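Local coordinates for protein SusD homolog (Bacteroides thetaiotaomicron VPI-5482, PDB 3IV0) that is a SusD-family protein of the outer membrane that probably helps to bind glycans at the cell surface for uptake, at residues Phe278-Lys283 against Asn352-Ser357. Residues are numbered along the deposited sequence; the frame is centred on the assembly and turned at random. Where two conformers were deposited one is given.
Sequences FMMNAK and NGTITS
With its CG anti to the carbonyl carbon (chi1 -67°) and a bend at chi3 (-86°), K283 carries its ammonium group to T356, whose CB points toward the loop and whose OG1, anti to the backbone N (chi1 179°), meets it. The two side chains cross at about a right angle, and K283 NZ donates a hydrogen bond of 2.9 Å to T356 OG1. Lysine suits the place because its long chain bridges the 8.9 Å between K283 CA and T356 CA. Beta-branched threonine suits the strand, and its buried hydroxyl is satisfied by N-H groups from K283 NZ and N358 N and by a hydrogen bond to D286 OD2; D286 also forms a long, weak ion pair with K283. A methionine in place of K283 would probably leave T356 OG1 without this N-H donor and remove a weak charge partner of D286. Selenomethionine M280 is modelled in two positions, which makes its van der Waals contact less certain: CE lies 4.1 Å from the methyl T354 CG2 and 3.8 Å from I355 O. The contact is structural packing in a SusD-family protein, joining the 3-10 turn 280-282 and K283 to strand 354-356 of a two-stranded antiparallel hairpin with a G1 beta bulge at G353 and T354.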
loop_
_atom_site.group_PDB
_atom_site.type_symbol
_atom_site.label_atom_id
_atom_site.label_comp_id
_atom_site.label_asym_id
_atom_site.label_seq_id
_atom_site.Cartn_x
_atom_site.Cartn_y
_atom_site.Cartn_z
ATOM N N PHE A 278 -2.806 -13.572 -7.963
ATOM C CA PHE A 278 -1.683 -13.194 -7.134
ATOM C C PHE A 278 -1.006 -14.444 -6.613
ATOM O O PHE A 278 -1.652 -15.443 -6.436
ATOM C CB PHE A 278 -2.162 -12.374 -5.946
ATOM C CG PHE A 278 -2.921 -11.073 -6.313
ATOM C CD1 PHE A 278 -2.658 -10.340 -7.483
ATOM C CD2 PHE A 278 -3.852 -10.553 -5.411
ATOM C CE1 PHE A 278 -3.331 -9.172 -7.728
ATOM C CE2 PHE A 278 -4.522 -9.380 -5.654
ATOM C CZ PHE A 278 -4.273 -8.682 -6.815
HETATM N N MSE A 279 0.267 -14.353 -6.277
HETATM C CA MSE A 279 0.890 -15.432 -5.542
HETATM C C MSE A 279 0.170 -15.634 -4.227
HETATM O O MSE A 279 -0.185 -14.663 -3.554
HETATM C CB MSE A 279 2.322 -15.083 -5.236
HETATM C CG MSE A 279 3.205 -15.148 -6.385
HETATM SE SE MSE A 279 5.030 -14.587 -5.999
HETATM C CE MSE A 279 5.403 -15.831 -4.724
HETATM N N MSE A 280 -0.041 -16.881 -3.844
HETATM C CA MSE A 280 -0.633 -17.179 -2.581
HETATM C C MSE A 280 0.107 -16.455 -1.439
HETATM O O MSE A 280 -0.520 -15.836 -0.572
HETATM C CB MSE A 280 -0.593 -18.683 -2.382
HETATM C CG MSE A 280 -1.250 -19.096 -1.156
HETATM SE SE MSE A 280 -1.630 -20.987 -1.086
HETATM C CE MSE A 280 -2.412 -21.052 -2.265
ATOM N N ASN A 281 1.429 -16.523 -1.457
ATOM C CA ASN A 281 2.260 -15.964 -0.391
ATOM C C ASN A 281 2.268 -14.425 -0.401
ATOM O O ASN A 281 2.692 -13.786 0.542
ATOM C CB ASN A 281 3.682 -16.539 -0.496
ATOM C CG ASN A 281 4.533 -16.334 0.730
ATOM O OD1 ASN A 281 4.081 -16.398 1.911
ATOM N ND2 ASN A 281 5.787 -16.134 0.478
ATOM N N ALA A 282 1.825 -13.843 -1.505
ATOM C CA ALA A 282 1.674 -12.392 -1.632
ATOM C C ALA A 282 0.409 -11.833 -0.998
ATOM O O ALA A 282 0.293 -10.621 -0.755
ATOM C CB ALA A 282 1.687 -11.968 -3.108
ATOM N N LYS A 283 -0.569 -12.710 -0.762
ATOM C CA LYS A 283 -1.860 -12.316 -0.213
ATOM C C LYS A 283 -1.822 -12.499 1.295
ATOM O O LYS A 283 -1.786 -13.635 1.798
ATOM C CB LYS A 283 -2.978 -13.143 -0.833
ATOM C CG LYS A 283 -3.135 -12.829 -2.321
ATOM C CD LYS A 283 -4.289 -13.574 -2.963
ATOM C CE LYS A 283 -3.871 -14.943 -3.420
ATOM N NZ LYS A 283 -4.910 -15.561 -4.332
ATOM N N ASN A 352 -6.330 -26.650 -10.543
ATOM C CA ASN A 352 -6.783 -27.950 -10.069
ATOM C C ASN A 352 -7.011 -27.936 -8.573
ATOM O O ASN A 352 -6.189 -28.429 -7.796
ATOM C CB ASN A 352 -5.812 -29.075 -10.446
ATOM C CG ASN A 352 -6.478 -30.451 -10.406
ATOM O OD1 ASN A 352 -7.038 -30.860 -9.384
ATOM N ND2 ASN A 352 -6.427 -31.164 -11.529
ATOM N N GLY A 353 -8.124 -27.339 -8.171
ATOM C CA GLY A 353 -8.592 -27.458 -6.806
ATOM C C GLY A 353 -7.899 -26.540 -5.820
ATOM O O GLY A 353 -8.175 -26.620 -4.637
ATOM N N THR A 354 -7.016 -25.665 -6.292
ATOM C CA THR A 354 -6.295 -24.778 -5.381
ATOM C C THR A 354 -7.232 -23.745 -4.782
ATOM O O THR A 354 -7.942 -23.030 -5.493
ATOM C CB THR A 354 -5.183 -24.024 -6.090
ATOM O OG1 THR A 354 -4.342 -24.949 -6.790
ATOM C CG2 THR A 354 -4.358 -23.227 -5.094
ATOM N N ILE A 355 -7.197 -23.646 -3.467
ATOM C CA ILE A 355 -8.061 -22.729 -2.752
ATOM C C ILE A 355 -7.303 -21.451 -2.375
ATOM O O ILE A 355 -6.180 -21.520 -1.909
ATOM C CB ILE A 355 -8.610 -23.371 -1.455
ATOM C CG1 ILE A 355 -9.301 -24.707 -1.749
ATOM C CG2 ILE A 355 -9.589 -22.438 -0.764
ATOM C CD1 ILE A 355 -9.674 -25.435 -0.477
ATOM N N THR A 356 -7.952 -20.304 -2.577
ATOM C CA THR A 356 -7.472 -19.073 -1.950
ATOM C C THR A 356 -8.540 -18.545 -1.021
ATOM O O THR A 356 -9.743 -18.628 -1.288
ATOM C CB THR A 356 -7.096 -17.981 -2.990
ATOM O OG1 THR A 356 -6.649 -16.789 -2.321
ATOM C CG2 THR A 356 -8.251 -17.622 -3.859
ATOM N N SER A 357 -8.077 -17.936 0.053
ATOM C CA SER A 357 -8.992 -17.284 0.972
ATOM C C SER A 357 -9.382 -15.888 0.546
ATOM O O SER A 357 -10.261 -15.288 1.157
ATOM C CB SER A 357 -8.417 -17.239 2.391
ATOM O OG SER A 357 -7.321 -16.313 2.471
#